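Local atomic coordinates of putative hyaluronoglucosaminidase (Clostridium perfringens, PDB entry 6PWI), a protein that probably hydrolyses terminal N-acetylhexosamine residues from glycans, as a secreted family 84 glycoside hydrolase of which this chain is the catalytic part with adjoining domains. Residues E494-F502 against Y515-I526. Numbering follows the deposited sequence.
Sequences ELRPVIEEF and YSKVILDEYQEI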
ATOM      1  N   GLU A 494      21.378   6.333  -5.331  1.00 31.91           N
ATOM      2  CA  GLU A 494      21.944   6.746  -6.605  1.00 33.43           C
ATOM      3  C   GLU A 494      22.952   7.879  -6.418  1.00 31.70           C
ATOM      4  O   GLU A 494      23.943   7.950  -7.139  1.00 31.92           O
ATOM      5  CB  GLU A 494      20.844   7.198  -7.563  1.00 36.97           C
ATOM      6  CG  GLU A 494      20.251   6.062  -8.365  1.00 45.34           C
ATOM      7  CD  GLU A 494      19.506   6.501  -9.617  1.00 53.05           C
ATOM      8  OE1 GLU A 494      18.679   7.439  -9.529  1.00 56.68           O
ATOM      9  OE2 GLU A 494      19.758   5.904 -10.684  1.00 60.25           O
ATOM     10  N   LEU A 495      22.689   8.766  -5.456  1.00 28.70           N
ATOM     11  CA  LEU A 495      23.529   9.931  -5.233  1.00 27.11           C
ATOM     12  C   LEU A 495      24.775   9.566  -4.427  1.00 27.80           C
ATOM     13  O   LEU A 495      25.774  10.283  -4.493  1.00 29.34           O
ATOM     14  CB  LEU A 495      22.710  11.009  -4.518  1.00 25.91           C
ATOM     15  CG  LEU A 495      23.404  12.362  -4.385  1.00 25.34           C
ATOM     16  CD1 LEU A 495      23.626  12.985  -5.754  1.00 24.54           C
ATOM     17  CD2 LEU A 495      22.619  13.310  -3.488  1.00 24.89           C
ATOM     18  N   ARG A 496      24.716   8.451  -3.683  1.00 27.01           N
ATOM     19  CA  ARG A 496      25.734   8.076  -2.710  1.00 26.62           C
ATOM     20  C   ARG A 496      27.138   8.017  -3.322  1.00 26.69           C
ATOM     21  O   ARG A 496      28.071   8.552  -2.732  1.00 26.09           O
ATOM     22  CB  ARG A 496      25.386   6.762  -2.003  1.00 27.20           C
ATOM     23  CG  ARG A 496      26.384   6.380  -0.916  1.00 29.37           C
ATOM     24  CD  ARG A 496      26.266   4.967  -0.373  1.00 31.41           C
ATOM     25  NE  ARG A 496      25.927   4.046  -1.451  1.00 33.34           N
ATOM     26  CZ  ARG A 496      26.801   3.480  -2.281  1.00 34.02           C
ATOM     27  NH1 ARG A 496      28.100   3.716  -2.163  1.00 32.61           N
ATOM     28  NH2 ARG A 496      26.361   2.677  -3.233  1.00 34.37           N
ATOM     29  N   PRO A 497      27.370   7.340  -4.474  1.00 27.34           N
ATOM     30  CA  PRO A 497      28.724   7.225  -5.022  1.00 26.22           C
ATOM     31  C   PRO A 497      29.282   8.596  -5.395  1.00 26.59           C
ATOM     32  O   PRO A 497      30.489   8.827  -5.307  1.00 25.93           O
ATOM     33  CB  PRO A 497      28.552   6.379  -6.295  1.00 25.90           C
ATOM     34  CG  PRO A 497      27.213   5.692  -6.130  1.00 25.82           C
ATOM     35  CD  PRO A 497      26.372   6.646  -5.309  1.00 26.63           C
ATOM     36  N   VAL A 498      28.380   9.499  -5.803  1.00 26.25           N
ATOM     37  CA  VAL A 498      28.761  10.836  -6.223  1.00 26.31           C
ATOM     38  C   VAL A 498      29.203  11.631  -4.992  1.00 27.23           C
ATOM     39  O   VAL A 498      30.233  12.298  -5.028  1.00 28.89           O
ATOM     40  CB  VAL A 498      27.645  11.535  -7.030  1.00 25.72           C
ATOM     41  CG1 VAL A 498      28.034  12.948  -7.439  1.00 25.18           C
ATOM     42  CG2 VAL A 498      27.232  10.729  -8.256  1.00 24.32           C
ATOM     43  N   ILE A 499      28.439  11.528  -3.897  1.00 27.25           N
ATOM     44  CA  ILE A 499      28.797  12.155  -2.633  1.00 27.54           C
ATOM     45  C   ILE A 499      30.163  11.648  -2.172  1.00 28.27           C
ATOM     46  O   ILE A 499      31.009  12.441  -1.754  1.00 29.76           O
ATOM     47  CB  ILE A 499      27.707  11.934  -1.561  1.00 26.72           C
ATOM     48  CG1 ILE A 499      26.497  12.841  -1.798  1.00 26.60           C
ATOM     49  CG2 ILE A 499      28.274  12.129  -0.163  1.00 26.01           C
ATOM     50  CD1 ILE A 499      25.257  12.423  -1.041  1.00 26.01           C
ATOM     51  N   GLU A 500      30.368  10.332  -2.253  1.00 28.47           N
ATOM     52  CA  GLU A 500      31.570   9.708  -1.727  1.00 30.49           C
ATOM     53  C   GLU A 500      32.790  10.136  -2.537  1.00 31.15           C
ATOM     54  O   GLU A 500      33.843  10.401  -1.962  1.00 33.03           O
ATOM     55  CB  GLU A 500      31.405   8.191  -1.619  1.00 32.03           C
ATOM     56  CG  GLU A 500      30.626   7.796  -0.381  1.00 36.30           C
ATOM     57  CD  GLU A 500      30.147   6.357  -0.270  1.00 40.01           C
ATOM     58  OE1 GLU A 500      30.406   5.558  -1.204  1.00 39.51           O
ATOM     59  OE2 GLU A 500      29.507   6.038   0.764  1.00 42.62           O
ATOM     60  N   GLU A 501      32.629  10.228  -3.864  1.00 30.30           N
ATOM     61  CA  GLU A 501      33.725  10.611  -4.738  1.00 28.23           C
ATOM     62  C   GLU A 501      34.135  12.062  -4.485  1.00 28.46           C
ATOM     63  O   GLU A 501      35.324  12.362  -4.391  1.00 29.47           O
ATOM     64  CB  GLU A 501      33.385  10.366  -6.206  1.00 28.31           C
ATOM     65  CG  GLU A 501      34.583  10.533  -7.119  1.00 29.73           C
ATOM     66  CD  GLU A 501      35.882   9.867  -6.669  1.00 31.10           C
ATOM     67  OE1 GLU A 501      35.838   8.962  -5.808  1.00 30.77           O
ATOM     68  OE2 GLU A 501      36.947  10.248  -7.191  1.00 31.79           O
ATOM     69  N   PHE A 502      33.153  12.965  -4.372  1.00 26.66           N
ATOM     70  CA  PHE A 502      33.489  14.351  -4.091  1.00 25.87           C
ATOM     71  C   PHE A 502      34.249  14.439  -2.768  1.00 27.45           C
ATOM     72  O   PHE A 502      35.222  15.179  -2.656  1.00 29.82           O
ATOM     73  CB  PHE A 502      32.261  15.266  -4.135  1.00 23.46           C
ATOM     74  CG  PHE A 502      32.594  16.729  -4.005  1.00 21.62           C
ATOM     75  CD1 PHE A 502      32.839  17.503  -5.132  1.00 20.98           C
ATOM     76  CD2 PHE A 502      32.700  17.324  -2.756  1.00 20.84           C
ATOM     77  CE1 PHE A 502      33.179  18.844  -5.017  1.00 20.04           C
ATOM     78  CE2 PHE A 502      33.041  18.665  -2.639  1.00 20.94           C
ATOM     79  CZ  PHE A 502      33.278  19.421  -3.768  1.00 20.57           C
ATOM     80  N   TYR A 515      34.680  17.869 -10.830  1.00 30.12           N
ATOM     81  CA  TYR A 515      33.671  16.994 -10.274  1.00 28.83           C
ATOM     82  C   TYR A 515      32.556  17.830  -9.650  1.00 28.29           C
ATOM     83  O   TYR A 515      31.409  17.394  -9.612  1.00 29.21           O
ATOM     84  CB  TYR A 515      34.304  15.931  -9.373  1.00 27.87           C
ATOM     85  CG  TYR A 515      33.433  14.716  -9.202  1.00 27.88           C
ATOM     86  CD1 TYR A 515      33.142  13.894 -10.279  1.00 28.45           C
ATOM     87  CD2 TYR A 515      32.864  14.410  -7.978  1.00 28.05           C
ATOM     88  CE1 TYR A 515      32.335  12.778 -10.137  1.00 29.12           C
ATOM     89  CE2 TYR A 515      32.057  13.297  -7.816  1.00 28.86           C
ATOM     90  CZ  TYR A 515      31.791  12.479  -8.900  1.00 29.96           C
ATOM     91  OH  TYR A 515      30.986  11.387  -8.751  1.00 30.43           O
ATOM     92  N   SER A 516      32.884  19.055  -9.225  1.00 27.68           N
ATOM     93  CA  SER A 516      31.916  19.903  -8.551  1.00 27.64           C
ATOM     94  C   SER A 516      30.733  20.198  -9.469  1.00 28.62           C
ATOM     95  O   SER A 516      29.607  20.313  -9.002  1.00 30.32           O
ATOM     96  CB  SER A 516      32.536  21.157  -8.007  1.00 26.74           C
ATOM     97  OG  SER A 516      32.680  22.139  -9.019  1.00 26.85           O
ATOM     98  N   LYS A 517      30.995  20.293 -10.775  1.00 30.09           N
ATOM     99  CA  LYS A 517      29.942  20.477 -11.763  1.00 31.65           C
ATOM    100  C   LYS A 517      28.942  19.319 -11.686  1.00 30.60           C
ATOM    101  O   LYS A 517      27.732  19.537 -11.679  1.00 29.21           O
ATOM    102  CB  LYS A 517      30.526  20.577 -13.177  1.00 33.78           C
ATOM    103  CG  LYS A 517      31.455  21.753 -13.452  1.00 36.91           C
ATOM    104  CD  LYS A 517      30.798  23.103 -13.326  1.00 40.08           C
ATOM    105  CE  LYS A 517      31.210  24.048 -14.435  1.00 44.94           C
ATOM    106  NZ  LYS A 517      31.030  25.471 -14.053  1.00 48.06           N
ATOM    107  N   VAL A 518      29.469  18.089 -11.637  1.00 28.99           N
ATOM    108  CA  VAL A 518      28.663  16.880 -11.615  1.00 28.98           C
ATOM    109  C   VAL A 518      27.739  16.901 -10.396  1.00 28.89           C
ATOM    110  O   VAL A 518      26.539  16.668 -10.531  1.00 29.77           O
ATOM    111  CB  VAL A 518      29.543  15.612 -11.640  1.00 29.35           C
ATOM    112  CG1 VAL A 518      28.722  14.334 -11.507  1.00 27.23           C
ATOM    113  CG2 VAL A 518      30.424  15.562 -12.881  1.00 27.88           C
ATOM    114  N   ILE A 519      28.301  17.195  -9.216  1.00 27.22           N
ATOM    115  CA  ILE A 519      27.568  17.055  -7.971  1.00 26.36           C
ATOM    116  C   ILE A 519      26.626  18.242  -7.770  1.00 27.26           C
ATOM    117  O   ILE A 519      25.581  18.085  -7.140  1.00 26.37           O
ATOM    118  CB  ILE A 519      28.511  16.810  -6.774  1.00 26.40           C
ATOM    119  CG1 ILE A 519      27.726  16.462  -5.504  1.00 26.20           C
ATOM    120  CG2 ILE A 519      29.452  17.988  -6.557  1.00 25.90           C
ATOM    121  CD1 ILE A 519      28.457  15.535  -4.561  1.00 26.36           C
ATOM    122  N   LEU A 520      27.001  19.418  -8.302  1.00 27.65           N
ATOM    123  CA  LEU A 520      26.142  20.595  -8.255  1.00 27.40           C
ATOM    124  C   LEU A 520      24.922  20.384  -9.156  1.00 28.78           C
ATOM    125  O   LEU A 520      23.835  20.874  -8.853  1.00 30.30           O
ATOM    126  CB  LEU A 520      26.923  21.857  -8.646  1.00 25.76           C
ATOM    127  CG  LEU A 520      27.762  22.508  -7.542  1.00 25.76           C
ATOM    128  CD1 LEU A 520      28.663  23.601  -8.103  1.00 24.32           C
ATOM    129  CD2 LEU A 520      26.892  23.072  -6.427  1.00 25.67           C
ATOM    130  N   ASP A 521      25.094  19.642 -10.255  1.00 29.32           N
ATOM    131  CA  ASP A 521      23.968  19.259 -11.092  1.00 30.98           C
ATOM    132  C   ASP A 521      22.976  18.433 -10.270  1.00 29.50           C
ATOM    133  O   ASP A 521      21.770  18.665 -10.323  1.00 28.20           O
ATOM    134  CB  ASP A 521      24.409  18.499 -12.349  1.00 33.67           C
ATOM    135  CG  ASP A 521      24.836  19.379 -13.515  1.00 37.52           C
ATOM    136  OD1 ASP A 521      24.426  20.564 -13.557  1.00 37.34           O
ATOM    137  OD2 ASP A 521      25.581  18.866 -14.386  1.00 41.52           O
ATOM    138  N   GLU A 522      23.500  17.477  -9.503  1.00 28.25           N
ATOM    139  CA  GLU A 522      22.664  16.599  -8.706  1.00 29.19           C
ATOM    140  C   GLU A 522      21.872  17.415  -7.686  1.00 27.73           C
ATOM    141  O   GLU A 522      20.669  17.211  -7.527  1.00 28.27           O
ATOM    142  CB  GLU A 522      23.505  15.501  -8.054  1.00 30.81           C
ATOM    143  CG  GLU A 522      24.058  14.501  -9.052  1.00 34.05           C
ATOM    144  CD  GLU A 522      23.021  13.886  -9.976  1.00 37.91           C
ATOM    145  OE1 GLU A 522      22.073  13.251  -9.466  1.00 39.66           O
ATOM    146  OE2 GLU A 522      23.150  14.066 -11.207  1.00 42.36           O
ATOM    147  N   TYR A 523      22.546  18.354  -7.015  1.00 25.76           N
ATOM    148  CA  TYR A 523      21.901  19.122  -5.962  1.00 24.87           C
ATOM    149  C   TYR A 523      20.946  20.166  -6.536  1.00 25.55           C
ATOM    150  O   TYR A 523      19.930  20.471  -5.915  1.00 26.42           O
ATOM    151  CB  TYR A 523      22.920  19.627  -4.939  1.00 22.31           C
ATOM    152  CG  TYR A 523      23.260  18.588  -3.902  1.00 21.08           C
ATOM    153  CD1 TYR A 523      22.541  18.508  -2.717  1.00 20.45           C
ATOM    154  CD2 TYR A 523      24.263  17.653  -4.119  1.00 20.00           C
ATOM    155  CE1 TYR A 523      22.828  17.550  -1.757  1.00 19.52           C
ATOM    156  CE2 TYR A 523      24.563  16.685  -3.172  1.00 19.36           C
ATOM    157  CZ  TYR A 523      23.846  16.638  -1.985  1.00 19.73           C
ATOM    158  OH  TYR A 523      24.127  15.694  -1.041  1.00 18.92           O
ATOM    159  N   GLN A 524      21.243  20.679  -7.737  1.00 26.47           N
ATOM    160  CA  GLN A 524      20.364  21.658  -8.363  1.00 27.11           C
ATOM    161  C   GLN A 524      19.032  21.000  -8.726  1.00 27.68           C
ATOM    162  O   GLN A 524      17.981  21.635  -8.636  1.00 28.28           O
ATOM    163  CB  GLN A 524      21.042  22.339  -9.557  1.00 26.23           C
ATOM    164  CG  GLN A 524      20.320  23.584 -10.058  1.00 26.57           C
ATOM    165  CD  GLN A 524      20.240  24.703  -9.042  1.00 28.07           C
ATOM    166  OE1 GLN A 524      21.192  24.998  -8.315  1.00 28.08           O
ATOM    167  NE2 GLN A 524      19.087  25.352  -8.990  1.00 28.22           N
ATOM    168  N   GLU A 525      19.093  19.719  -9.112  1.00 27.26           N
ATOM    169  CA  GLU A 525      17.909  18.942  -9.446  1.00 28.15           C
ATOM    170  C   GLU A 525      17.031  18.751  -8.207  1.00 27.81           C
ATOM    171  O   GLU A 525      15.809  18.872  -8.290  1.00 27.71           O
ATOM    172  CB  GLU A 525      18.318  17.616 -10.082  1.00 29.49           C
ATOM    173  CG  GLU A 525      17.152  16.678 -10.306  1.00 34.89           C
ATOM    174  CD  GLU A 525      17.466  15.488 -11.199  1.00 38.79           C
ATOM    175  OE1 GLU A 525      17.596  14.364 -10.666  1.00 38.25           O
ATOM    176  OE2 GLU A 525      17.570  15.687 -12.431  1.00 44.10           O
ATOM    177  N   ILE A 526      17.654  18.452  -7.058  1.00 26.30           N
ATOM    178  CA  ILE A 526      16.922  18.321  -5.810  1.00 25.05           C
ATOM    179  C   ILE A 526      16.240  19.651  -5.507  1.00 26.65           C
ATOM    180  O   ILE A 526      15.039  19.684  -5.243  1.00 27.32           O
ATOM    181  CB  ILE A 526      17.834  17.862  -4.654  1.00 23.73           C
ATOM    182  CG1 ILE A 526      18.366  16.444  -4.878  1.00 22.71           C
ATOM    183  CG2 ILE A 526      17.118  17.992  -3.314  1.00 22.24           C
ATOM    184  CD1 ILE A 526      19.473  16.049  -3.933  1.00 22.53           C
TER
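Val498 and Ile519 mark the middle of this helix pair, their CA atoms 6.6 Å apart, and the packing between them is apolar. The two side chains pass in opposite directions, CG1 of Val498 lying 3.9 Å from CD1 of Ile519. With CG1 of Ile519 anti to the backbone N (chi1 -172°), this branch is directed at helix 496-507 and its CD1 lies against CB of Phe502. The other branch, CG2 of Ile519, sits 3.7 Å from CD1 of Phe502, while CB of Ser516 meets the edge of that ring. Toward the other end, CD1 of Leu495 packs 3.4 Å from CB of Glu522.

Two tyrosines add ring and hydroxyl contacts. Glu501 lays its CG over one face of Tyr515, a CH-pi contact 4.1 Å from the ring centroid and 26° off the normal; CB of Val518, on the ring's own helix, lies above the opposite face toward its rim. Val498 O is in plane at the ring edge, and OH of Tyr515 packs 3.4 Å from CA of Val498 and against its CG1. CD2 of Leu495 lies 3.7 Å from OH of Tyr523, the side chains crossing at about a right angle; CD1 of Ile499 approaches the same hydroxyl.

No hydrogen bond or salt bridge links the segments; the carboxylate of Glu501 turns away to a salt bridge with Arg504. Helix 613-623 adds Leu613 and Phe616 beside Leu495, Ile499 and Tyr523, and helix 540-572 backs Ser516 and Tyr523. The axes of helices 496-502 and 515-526 approach to 10.2 Å, with 140° between their N-to-C directions, as expected for a helical hairpin in the C-terminal helical bundle, away from the predicted catalytic residue in the barrel.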